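Local coordinates for protein endonuclease and methylase LlaGI (Lactococcus lactis, PDB 5FFJ) that recognises a specific DNA sequence as a Type ISP restriction-modification enzyme and probably methylates it or, driven by a helicase-like ATPase, cuts foreign DNA, at residues A[1296-1301]-A[1325-1330]; A[1303-1308]-A[1374-1379]; A[1308-1313]-A[1321-1326]. All blocks are in the same frame, centred on the assembly; numbering follows the deposited sequence.

Contact 1 of 3, residues A[1296-1301]-A[1325-1330]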
loop_
_atom_site.group_PDB
_atom_site.type_symbol
_atom_site.label_atom_id
_atom_site.label_comp_id
_atom_site.label_asym_id
_atom_site.label_seq_id
_atom_site.Cartn_x
_atom_site.Cartn_y
_atom_site.Cartn_z
ATOM N N ILE A 1296 -4.725 -9.599 45.613
ATOM C CA ILE A 1296 -4.465 -8.383 44.852
ATOM C C ILE A 1296 -4.353 -7.150 45.751
ATOM O O ILE A 1296 -5.073 -7.024 46.744
ATOM C CB ILE A 1296 -5.570 -8.149 43.800
ATOM C CG1 ILE A 1296 -5.691 -9.375 42.889
ATOM C CG2 ILE A 1296 -5.275 -6.896 42.975
ATOM C CD1 ILE A 1296 -6.829 -9.312 41.903
ATOM N N GLU A 1297 -3.444 -6.248 45.384
ATOM C CA GLU A 1297 -3.243 -4.994 46.104
ATOM C C GLU A 1297 -3.192 -3.831 45.116
ATOM O O GLU A 1297 -2.695 -3.980 43.998
ATOM C CB GLU A 1297 -1.957 -5.046 46.934
ATOM C CG GLU A 1297 -1.709 -3.803 47.777
ATOM C CD GLU A 1297 -0.454 -3.915 48.622
ATOM O OE1 GLU A 1297 0.220 -4.965 48.551
ATOM O OE2 GLU A 1297 -0.141 -2.953 49.356
ATOM N N VAL A 1298 -3.707 -2.678 45.537
ATOM C CA VAL A 1298 -3.792 -1.500 44.678
ATOM C C VAL A 1298 -3.072 -0.312 45.316
ATOM O O VAL A 1298 -3.525 0.235 46.324
ATOM C CB VAL A 1298 -5.263 -1.113 44.398
ATOM C CG1 VAL A 1298 -5.343 -0.037 43.321
ATOM C CG2 VAL A 1298 -6.070 -2.338 43.989
ATOM N N GLU A 1299 -1.951 0.082 44.718
ATOM C CA GLU A 1299 -1.143 1.187 45.224
ATOM C C GLU A 1299 -1.466 2.481 44.486
ATOM O O GLU A 1299 -1.277 2.566 43.273
ATOM C CB GLU A 1299 0.346 0.870 45.079
ATOM C CG GLU A 1299 0.785 -0.423 45.753
ATOM C CD GLU A 1299 2.250 -0.743 45.508
ATOM O OE1 GLU A 1299 2.830 -0.193 44.548
ATOM O OE2 GLU A 1299 2.822 -1.544 46.278
ATOM N N ILE A 1300 -1.941 3.485 45.221
ATOM C CA ILE A 1300 -2.307 4.772 44.634
ATOM C C ILE A 1300 -1.488 5.908 45.238
ATOM O O ILE A 1300 -1.688 6.281 46.393
ATOM C CB ILE A 1300 -3.808 5.070 44.829
ATOM C CG1 ILE A 1300 -4.648 3.926 44.245
ATOM C CG2 ILE A 1300 -4.175 6.410 44.186
ATOM C CD1 ILE A 1300 -6.143 4.083 44.426
ATOM N N SER A 1301 -0.571 6.457 44.448
ATOM C CA SER A 1301 0.252 7.578 44.890
ATOM C C SER A 1301 -0.609 8.818 45.103
ATOM O O SER A 1301 -0.766 9.289 46.229
ATOM C CB SER A 1301 1.357 7.870 43.874
ATOM O OG SER A 1301 0.810 8.296 42.638
ATOM N N GLU A 1325 0.720 6.309 35.696
ATOM C CA GLU A 1325 1.948 6.656 36.400
ATOM C C GLU A 1325 1.693 6.969 37.876
ATOM O O GLU A 1325 2.617 7.320 38.609
ATOM C CB GLU A 1325 2.628 7.840 35.714
ATOM C CG GLU A 1325 3.136 7.514 34.318
ATOM C CD GLU A 1325 3.738 8.716 33.618
ATOM O OE1 GLU A 1325 3.619 9.839 34.153
ATOM O OE2 GLU A 1325 4.332 8.537 32.533
ATOM N N SER A 1326 0.440 6.829 38.305
ATOM C CA SER A 1326 0.075 6.999 39.708
ATOM C C SER A 1326 -0.321 5.667 40.342
ATOM O O SER A 1326 0.176 5.305 41.410
ATOM C CB SER A 1326 -1.075 7.999 39.848
ATOM O OG SER A 1326 -0.695 9.279 39.375
ATOM N N ILE A 1327 -1.215 4.944 39.673
ATOM C CA ILE A 1327 -1.787 3.715 40.219
ATOM C C ILE A 1327 -1.179 2.464 39.584
ATOM O O ILE A 1327 -0.924 2.429 38.380
ATOM C CB ILE A 1327 -3.319 3.675 40.021
ATOM C CG1 ILE A 1327 -3.956 4.980 40.514
ATOM C CG2 ILE A 1327 -3.921 2.468 40.747
ATOM C CD1 ILE A 1327 -5.430 5.109 40.199
ATOM N N THR A 1328 -0.952 1.445 40.411
ATOM C CA THR A 1328 -0.502 0.136 39.941
ATOM C C THR A 1328 -1.229 -0.970 40.705
ATOM O O THR A 1328 -1.648 -0.776 41.848
ATOM C CB THR A 1328 1.022 -0.055 40.110
ATOM O OG1 THR A 1328 1.334 -0.252 41.495
ATOM C CG2 THR A 1328 1.785 1.151 39.581
ATOM N N ILE A 1329 -1.368 -2.126 40.065
ATOM C CA ILE A 1329 -2.053 -3.272 40.652
ATOM C C ILE A 1329 -1.085 -4.444 40.731
ATOM O O ILE A 1329 -0.479 -4.810 39.727
ATOM C CB ILE A 1329 -3.294 -3.676 39.827
ATOM C CG1 ILE A 1329 -4.235 -2.482 39.648
ATOM C CG2 ILE A 1329 -4.032 -4.824 40.493
ATOM C CD1 ILE A 1329 -3.929 -1.625 38.439
ATOM N N LYS A 1330 -0.945 -5.031 41.916
ATOM C CA LYS A 1330 0.031 -6.096 42.137
ATOM C C LYS A 1330 -0.615 -7.364 42.690
ATOM O O LYS A 1330 -1.743 -7.334 43.179
ATOM C CB LYS A 1330 1.132 -5.611 43.086
ATOM C CG LYS A 1330 2.072 -4.593 42.453
ATOM C CD LYS A 1330 3.091 -4.049 43.444
ATOM C CE LYS A 1330 4.245 -3.367 42.719
ATOM N NZ LYS A 1330 4.814 -2.223 43.485
#

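Contact 2 of 3, residues A[1303-1308]-A[1374-1379]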
loop_
_atom_site.group_PDB
_atom_site.type_symbol
_atom_site.label_atom_id
_atom_site.label_comp_id
_atom_site.label_asym_id
_atom_site.label_seq_id
_atom_site.Cartn_x
_atom_site.Cartn_y
_atom_site.Cartn_z
ATOM N N PRO A 1303 -4.478 10.780 43.596
ATOM C CA PRO A 1303 -5.759 10.384 43.004
ATOM C C PRO A 1303 -5.914 10.822 41.546
ATOM O O PRO A 1303 -6.802 11.615 41.220
ATOM C CB PRO A 1303 -6.776 11.079 43.912
ATOM C CG PRO A 1303 -6.080 12.310 44.360
ATOM C CD PRO A 1303 -4.628 11.931 44.504
ATOM N N ASP A 1304 -5.040 10.310 40.683
ATOM C CA ASP A 1304 -5.192 10.459 39.241
ATOM C C ASP A 1304 -5.734 9.155 38.672
ATOM O O ASP A 1304 -5.003 8.173 38.550
ATOM C CB ASP A 1304 -3.862 10.820 38.576
ATOM C CG ASP A 1304 -3.992 11.008 37.075
ATOM O OD1 ASP A 1304 -5.125 11.220 36.591
ATOM O OD2 ASP A 1304 -2.957 10.946 36.378
ATOM N N TYR A 1305 -7.020 9.152 38.333
ATOM C CA TYR A 1305 -7.694 7.939 37.877
ATOM C C TYR A 1305 -7.881 7.926 36.365
ATOM O O TYR A 1305 -8.595 7.080 35.828
ATOM C CB TYR A 1305 -9.051 7.799 38.565
ATOM C CG TYR A 1305 -8.986 7.932 40.066
ATOM C CD1 TYR A 1305 -8.597 6.862 40.860
ATOM C CD2 TYR A 1305 -9.317 9.126 40.690
ATOM C CE1 TYR A 1305 -8.537 6.979 42.234
ATOM C CE2 TYR A 1305 -9.261 9.252 42.063
ATOM C CZ TYR A 1305 -8.871 8.176 42.830
ATOM O OH TYR A 1305 -8.814 8.299 44.198
ATOM N N ARG A 1306 -7.240 8.869 35.680
ATOM C CA ARG A 1306 -7.313 8.920 34.226
ATOM C C ARG A 1306 -6.392 7.883 33.607
ATOM O O ARG A 1306 -5.311 7.604 34.134
ATOM C CB ARG A 1306 -6.950 10.310 33.706
ATOM C CG ARG A 1306 -8.064 11.337 33.861
ATOM C CD ARG A 1306 -8.036 12.397 32.766
ATOM N NE ARG A 1306 -9.382 12.654 32.247
ATOM C CZ ARG A 1306 -9.746 12.576 30.968
ATOM N NH1 ARG A 1306 -11.003 12.830 30.635
ATOM N NH2 ARG A 1306 -8.875 12.253 30.015
ATOM N N VAL A 1307 -6.832 7.319 32.487
ATOM C CA VAL A 1307 -6.074 6.300 31.783
ATOM C C VAL A 1307 -5.519 6.856 30.476
ATOM O O VAL A 1307 -6.174 7.648 29.797
ATOM C CB VAL A 1307 -6.944 5.058 31.490
ATOM C CG1 VAL A 1307 -8.109 5.410 30.564
ATOM C CG2 VAL A 1307 -6.103 3.949 30.891
ATOM N N LYS A 1308 -4.296 6.452 30.149
ATOM C CA LYS A 1308 -3.727 6.688 28.831
ATOM C C LYS A 1308 -3.615 5.338 28.142
ATOM O O LYS A 1308 -4.258 5.083 27.122
ATOM C CB LYS A 1308 -2.360 7.369 28.926
ATOM C CG LYS A 1308 -1.746 7.717 27.576
ATOM C CD LYS A 1308 -0.296 8.157 27.711
ATOM C CE LYS A 1308 0.274 8.601 26.373
ATOM N NZ LYS A 1308 1.706 8.998 26.480
ATOM N N ASN A 1374 -17.959 8.387 36.789
ATOM C CA ASN A 1374 -17.264 7.985 38.013
ATOM C C ASN A 1374 -15.789 7.738 37.687
ATOM O O ASN A 1374 -15.473 6.814 36.939
ATOM C CB ASN A 1374 -17.909 6.723 38.610
ATOM C CG ASN A 1374 -17.130 6.157 39.793
ATOM O OD1 ASN A 1374 -16.264 6.821 40.362
ATOM N ND2 ASN A 1374 -17.453 4.919 40.173
ATOM N N PRO A 1375 -14.882 8.573 38.227
ATOM C CA PRO A 1375 -13.458 8.447 37.882
ATOM C C PRO A 1375 -12.857 7.073 38.175
ATOM O O PRO A 1375 -11.797 6.764 37.630
ATOM C CB PRO A 1375 -12.791 9.521 38.753
ATOM C CG PRO A 1375 -13.866 10.515 39.014
ATOM C CD PRO A 1375 -15.126 9.719 39.122
ATOM N N LYS A 1376 -13.524 6.260 38.992
ATOM C CA LYS A 1376 -12.986 4.960 39.389
ATOM C C LYS A 1376 -13.626 3.799 38.630
ATOM O O LYS A 1376 -13.390 2.635 38.956
ATOM C CB LYS A 1376 -13.170 4.748 40.893
ATOM C CG LYS A 1376 -12.503 5.810 41.749
ATOM C CD LYS A 1376 -12.583 5.457 43.224
ATOM C CE LYS A 1376 -11.948 6.529 44.094
ATOM N NZ LYS A 1376 -12.000 6.167 45.537
ATOM N N TYR A 1377 -14.427 4.116 37.618
ATOM C CA TYR A 1377 -15.144 3.097 36.855
ATOM C C TYR A 1377 -14.211 2.066 36.224
ATOM O O TYR A 1377 -14.395 0.861 36.406
ATOM C CB TYR A 1377 -15.988 3.751 35.762
ATOM C CG TYR A 1377 -16.618 2.762 34.803
ATOM C CD1 TYR A 1377 -17.843 2.170 35.090
ATOM C CD2 TYR A 1377 -15.991 2.422 33.613
ATOM C CE1 TYR A 1377 -18.424 1.268 34.216
ATOM C CE2 TYR A 1377 -16.562 1.518 32.734
ATOM C CZ TYR A 1377 -17.779 0.946 33.041
ATOM O OH TYR A 1377 -18.351 0.049 32.170
ATOM N N ILE A 1378 -13.214 2.540 35.484
ATOM C CA ILE A 1378 -12.341 1.647 34.730
ATOM C C ILE A 1378 -11.458 0.849 35.680
ATOM O O ILE A 1378 -11.209 -0.335 35.454
ATOM C CB ILE A 1378 -11.455 2.414 33.726
ATOM C CG1 ILE A 1378 -12.295 3.417 32.929
ATOM C CG2 ILE A 1378 -10.771 1.438 32.784
ATOM C CD1 ILE A 1378 -11.503 4.243 31.933
ATOM N N LEU A 1379 -10.996 1.500 36.743
ATOM C CA LEU A 1379 -10.204 0.821 37.763
ATOM C C LEU A 1379 -11.056 -0.234 38.462
ATOM O O LEU A 1379 -10.614 -1.366 38.655
ATOM C CB LEU A 1379 -9.651 1.824 38.775
ATOM C CG LEU A 1379 -8.662 1.286 39.811
ATOM C CD1 LEU A 1379 -7.444 0.653 39.148
ATOM C CD2 LEU A 1379 -8.233 2.408 40.747
#

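Contact 3 of 3, residues A[1308-1313]-A[1321-1326]. With nucleotides of chain B.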
loop_
_atom_site.group_PDB
_atom_site.type_symbol
_atom_site.label_atom_id
_atom_site.label_comp_id
_atom_site.label_asym_id
_atom_site.label_seq_id
_atom_site.Cartn_x
_atom_site.Cartn_y
_atom_site.Cartn_z
ATOM N N LYS A 1308 -4.296 6.452 30.149
ATOM C CA LYS A 1308 -3.727 6.688 28.831
ATOM C C LYS A 1308 -3.615 5.338 28.142
ATOM O O LYS A 1308 -4.258 5.083 27.122
ATOM C CB LYS A 1308 -2.360 7.369 28.926
ATOM C CG LYS A 1308 -1.746 7.717 27.576
ATOM C CD LYS A 1308 -0.296 8.157 27.711
ATOM C CE LYS A 1308 0.274 8.601 26.373
ATOM N NZ LYS A 1308 1.706 8.998 26.480
ATOM N N LYS A 1309 -2.799 4.468 28.727
ATOM C CA LYS A 1309 -2.662 3.102 28.250
ATOM C C LYS A 1309 -2.122 2.218 29.362
ATOM O O LYS A 1309 -1.016 2.428 29.862
ATOM C CB LYS A 1309 -1.744 3.034 27.031
ATOM C CG LYS A 1309 -1.791 1.699 26.308
ATOM C CD LYS A 1309 -1.122 1.790 24.949
ATOM C CE LYS A 1309 -1.312 0.513 24.148
ATOM N NZ LYS A 1309 -1.059 0.735 22.695
ATOM N N MET A 1310 -2.918 1.234 29.749
ATOM C CA MET A 1310 -2.510 0.284 30.769
ATOM C C MET A 1310 -1.455 -0.648 30.188
ATOM O O MET A 1310 -1.447 -0.908 28.985
ATOM C CB MET A 1310 -3.720 -0.504 31.277
ATOM C CG MET A 1310 -4.770 0.368 31.963
ATOM S SD MET A 1310 -6.361 -0.447 32.208
ATOM C CE MET A 1310 -5.846 -2.000 32.923
ATOM N N LYS A 1311 -0.557 -1.138 31.037
ATOM C CA LYS A 1311 0.533 -1.985 30.571
ATOM C C LYS A 1311 1.072 -2.883 31.675
ATOM O O LYS A 1311 0.893 -2.609 32.862
ATOM C CB LYS A 1311 1.674 -1.123 30.014
ATOM C CG LYS A 1311 2.732 -0.733 31.050
ATOM C CD LYS A 1311 3.818 0.146 30.454
ATOM C CE LYS A 1311 3.344 1.572 30.232
ATOM N NZ LYS A 1311 4.459 2.459 29.803
ATOM N N HIS A 1312 1.741 -3.953 31.263
ATOM C CA HIS A 1312 2.570 -4.735 32.165
ATOM C C HIS A 1312 3.962 -4.106 32.169
ATOM O O HIS A 1312 4.427 -3.644 31.126
ATOM C CB HIS A 1312 2.632 -6.197 31.726
ATOM C CG HIS A 1312 1.301 -6.883 31.718
ATOM N ND1 HIS A 1312 0.530 -7.026 32.851
ATOM C CD2 HIS A 1312 0.608 -7.475 30.715
ATOM C CE1 HIS A 1312 -0.581 -7.673 32.547
ATOM N NE2 HIS A 1312 -0.558 -7.957 31.258
ATOM N N PRO A 1313 4.628 -4.071 33.337
ATOM C CA PRO A 1313 5.949 -3.433 33.414
ATOM C C PRO A 1313 6.955 -4.046 32.439
ATOM O O PRO A 1313 7.752 -3.320 31.844
ATOM C CB PRO A 1313 6.373 -3.671 34.869
ATOM C CG PRO A 1313 5.517 -4.789 35.353
ATOM C CD PRO A 1313 4.222 -4.641 34.631
ATOM N N ILE A 1321 -0.066 -4.752 36.757
ATOM C CA ILE A 1321 -0.573 -3.862 35.720
ATOM C C ILE A 1321 -0.400 -2.417 36.166
ATOM O O ILE A 1321 -0.872 -2.028 37.233
ATOM C CB ILE A 1321 -2.064 -4.116 35.407
ATOM C CG1 ILE A 1321 -2.263 -5.514 34.822
ATOM C CG2 ILE A 1321 -2.590 -3.065 34.428
ATOM C CD1 ILE A 1321 -3.720 -5.937 34.711
ATOM N N ILE A 1322 0.281 -1.627 35.344
ATOM C CA ILE A 1322 0.382 -0.194 35.573
ATOM C C ILE A 1322 -0.850 0.499 34.997
ATOM O O ILE A 1322 -0.947 0.699 33.785
ATOM C CB ILE A 1322 1.658 0.395 34.940
ATOM C CG1 ILE A 1322 2.900 -0.242 35.566
ATOM C CG2 ILE A 1322 1.703 1.907 35.135
ATOM C CD1 ILE A 1322 4.197 0.115 34.870
ATOM N N TYR A 1323 -1.794 0.852 35.864
ATOM C CA TYR A 1323 -2.987 1.572 35.435
ATOM C C TYR A 1323 -2.570 2.905 34.833
ATOM O O TYR A 1323 -2.991 3.270 33.736
ATOM C CB TYR A 1323 -3.946 1.788 36.606
ATOM C CG TYR A 1323 -5.214 2.521 36.224
ATOM C CD1 TYR A 1323 -5.283 3.907 36.283
ATOM C CD2 TYR A 1323 -6.341 1.827 35.802
ATOM C CE1 TYR A 1323 -6.439 4.581 35.932
ATOM C CE2 TYR A 1323 -7.502 2.493 35.450
ATOM C CZ TYR A 1323 -7.544 3.868 35.517
ATOM O OH TYR A 1323 -8.695 4.537 35.168
ATOM N N ASN A 1324 -1.740 3.630 35.573
ATOM C CA ASN A 1324 -1.116 4.843 35.072
ATOM C C ASN A 1324 0.135 5.133 35.888
ATOM O O ASN A 1324 0.561 4.303 36.691
ATOM C CB ASN A 1324 -2.091 6.023 35.123
ATOM C CG ASN A 1324 -2.668 6.250 36.506
ATOM O OD1 ASN A 1324 -2.300 5.576 37.468
ATOM N ND2 ASN A 1324 -3.577 7.212 36.613
ATOM N N GLU A 1325 0.720 6.309 35.696
ATOM C CA GLU A 1325 1.948 6.656 36.400
ATOM C C GLU A 1325 1.693 6.969 37.876
ATOM O O GLU A 1325 2.617 7.320 38.609
ATOM C CB GLU A 1325 2.628 7.840 35.714
ATOM C CG GLU A 1325 3.136 7.514 34.318
ATOM C CD GLU A 1325 3.738 8.716 33.618
ATOM O OE1 GLU A 1325 3.619 9.839 34.153
ATOM O OE2 GLU A 1325 4.332 8.537 32.533
ATOM N N SER A 1326 0.440 6.829 38.305
ATOM C CA SER A 1326 0.075 6.999 39.708
ATOM C C SER A 1326 -0.321 5.667 40.342
ATOM O O SER A 1326 0.176 5.305 41.410
ATOM C CB SER A 1326 -1.075 7.999 39.848
ATOM O OG SER A 1326 -0.695 9.279 39.375
ATOM P P DA B 16 2.820 1.577 22.531
ATOM O OP1 DA B 16 1.977 1.335 23.722
ATOM O OP2 DA B 16 3.420 2.912 22.317
ATOM O "O5'" DA B 16 4.008 0.505 22.509
ATOM C "C5'" DA B 16 3.714 -0.890 22.539
ATOM C "C4'" DA B 16 4.961 -1.697 22.860
ATOM O "O4'" DA B 16 5.790 -1.802 21.669
ATOM C "C3'" DA B 16 5.854 -1.100 23.945
ATOM O "O3'" DA B 16 6.390 -2.135 24.776
ATOM C "C2'" DA B 16 6.925 -0.361 23.147
ATOM C "C1'" DA B 16 7.062 -1.222 21.899
ATOM N N9 DA B 16 7.454 -0.482 20.698
ATOM C C8 DA B 16 6.877 0.654 20.204
ATOM N N7 DA B 16 7.428 1.093 19.099
ATOM C C5 DA B 16 8.435 0.180 18.844
ATOM C C6 DA B 16 9.388 0.086 17.813
ATOM N N6 DA B 16 9.472 0.964 16.809
ATOM N N1 DA B 16 10.252 -0.950 17.851
ATOM C C2 DA B 16 10.161 -1.829 18.858
ATOM N N3 DA B 16 9.308 -1.843 19.885
ATOM C C4 DA B 16 8.464 -0.801 19.817
#

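Contact 1 of 3, residues A[1296-1301]-A[1325-1330]
The carbonyl oxygen E1297 O takes the N-H of K1330 in its carbonyl plane (E1297 O to K1330 N, 2.9 Å), while the CA-H of I1329 comes up to the same atom, with I1329 CA 3.5 Å from E1297 O. These contacts belong to an antiparallel pair of strands, 1297-1300 and 1327-1330, inclined at 162° in a small three-stranded sheet of the C-terminal specificity region. E1297 with K1330 and E1299 with T1328 are the hydrogen-bonded pairs, and the second includes E1299 N to T1328 O at 3.0 Å; V1298 with I1329 and I1300 with I1327 are the non-hydrogen-bonded ones. The two faces differ. On one, E1299 and K1330 reach across diagonally: the glutamate runs extended beyond CG, the lysine bends at its last torsion (chi4 148°), and K1330 NZ meets E1299 OE1 at 3.0 Å on the syn side, somewhat out of the carboxylate plane. This salt bridge lies on the same face as T1328. The other face is aliphatic. With CG1 of I1327 beside the backbone N (chi1 -50°), its CG2 lies anti to that N, 3.9 Å from CG1 of V1298, and makes a like contact with CG1 of I1300, whose side chain runs beside it in the same direction. Farther along, I1296 and I1329 also lie side by side, their CG2 methyls 3.5 Å apart. Helix 1377-1398 packs against this apolar face, with L1379 at I1327, L1382 at I1329 and L1383 at V1298. Beyond the last regular pair the ladder weakens: at S1301 both the backbone N and the hydroxyl turn to one acceptor, and each bond is weak, S1301 OG standing 3.3 Å from S1326 O.

Contact 2 of 3, residues A[1303-1308]-A[1374-1379]
The irregular chain 1303-1308 passes a type I beta turn, N1374 to Y1377, that leads into helix 1377-1398, and comes nearest it where the CA atoms of Y1305 and P1375 are 5.8 Å apart. Y1305 carries most of the contact. Its CG lies anti to the carbonyl carbon (chi1 -51°), and the ring extends alongside K1376, both side chains pointing the same way. The lysine's extended aliphatic chain runs over one ring face: K1376 CG makes a CH-pi contact 4.2 Å from the centroid of the Y1305 ring, 15° off its normal, and K1376 CE reaches the phenol end, 3.6 Å from Y1305 OH. The opposite face is met near its rim by the backbone carbon of P1303. On the lysine's side of the ring, P1375 CB lies 4.0 Å from Y1305 CD2, and L1379 CD2 comes to the ring edge. Deeper in, V1307 and I1378 cross at about a right angle, V1307 CG1 standing 3.8 Å from I1378 CD1, with P1368 and Y1354 packing nearby. Y1323 OH, just past strand 1321-1322, is hydrogen-bonded to Y1305 O. Each segment also folds on itself: D1304 OD1 receives R1306 N, and N1374 OD1 receives K1376 N at 3.1 Å from above the carbonyl plane. Both are Asx turns, the second lying within the beta turn that brings the chain to K1376, the N-cap of the helix.

Contact 3 of 3, residues A[1308-1313]-A[1321-1326]
K1311 and I1322 form a single antiparallel beta bridge, closing a hairpin-like loop whose chain joins 1308-1313 to the short edge strand 1321-1322. One of its two bonds is firm, I1322 N to K1311 O at 2.7 Å and nearly straight along the acceptor carbonyl; the return bond from K1311 N is weak. The packed side of the bridge is built round I1321. Its CG2 meets the methyl of M1310, bent back at chi3 (48°), with I1321 CG2 3.7 Å from M1310 CE, while its other branch touches the H1312 ring obliquely, I1321 CG1 lying 3.6 Å from H1312 CE1. M1310 also places its sulfur obliquely beside the Y1323 ring, SD 5.2 Å from the ring centroid, a Met-aromatic contact. Helices 1346-1353 and 1377-1398 close over this side through I1351 and L1382. An alanine replacing I1321 would remove both branches and would probably open a gap between M1310 CE and the H1312 ring, each losing a packing partner. H1312 ND1 is hydrogen-bonded to T1320 O. The other side is looser and more exposed: across the bridge I1322 CD1 comes no closer than 4.2 Å, to K1311 CG, and lies 4.4 Å from P1313 CB. The CB of K1309 points away from strand 1321-1322, and its extended chain ends at the DNA, where NZ makes weak hydrogen bonds to Q1355 OE1 and to DA16 of chain B, K1309 NZ to OP1 3.3 Å.

In the fold
All three contacts lie in the specificity region, their centres 9 to 12 Å apart. Contacts 1 and 3 share one sheet, in which strand 1327-1330 is central: it pairs with 1297-1300 on one side and 1321-1322 on the other, where I1329 N lies 2.9 Å from I1321 O. Contact 3 is nested in the loop that contact 2 closes, and N1324 joins them, its ND2 2.6 Å from D1304 O. Contact 2 meets contact 1 through I1327 CD1, 3.7 Å from Y1305 CD1. Helix 1377-1398, whose first turn belongs to contact 2, also packs on contacts 1 and 3. Contact 3 touches the DNA backbone, whereas the nearest atoms of contacts 2 and 1 stand about 8 and 11 Å from the nucleic acid.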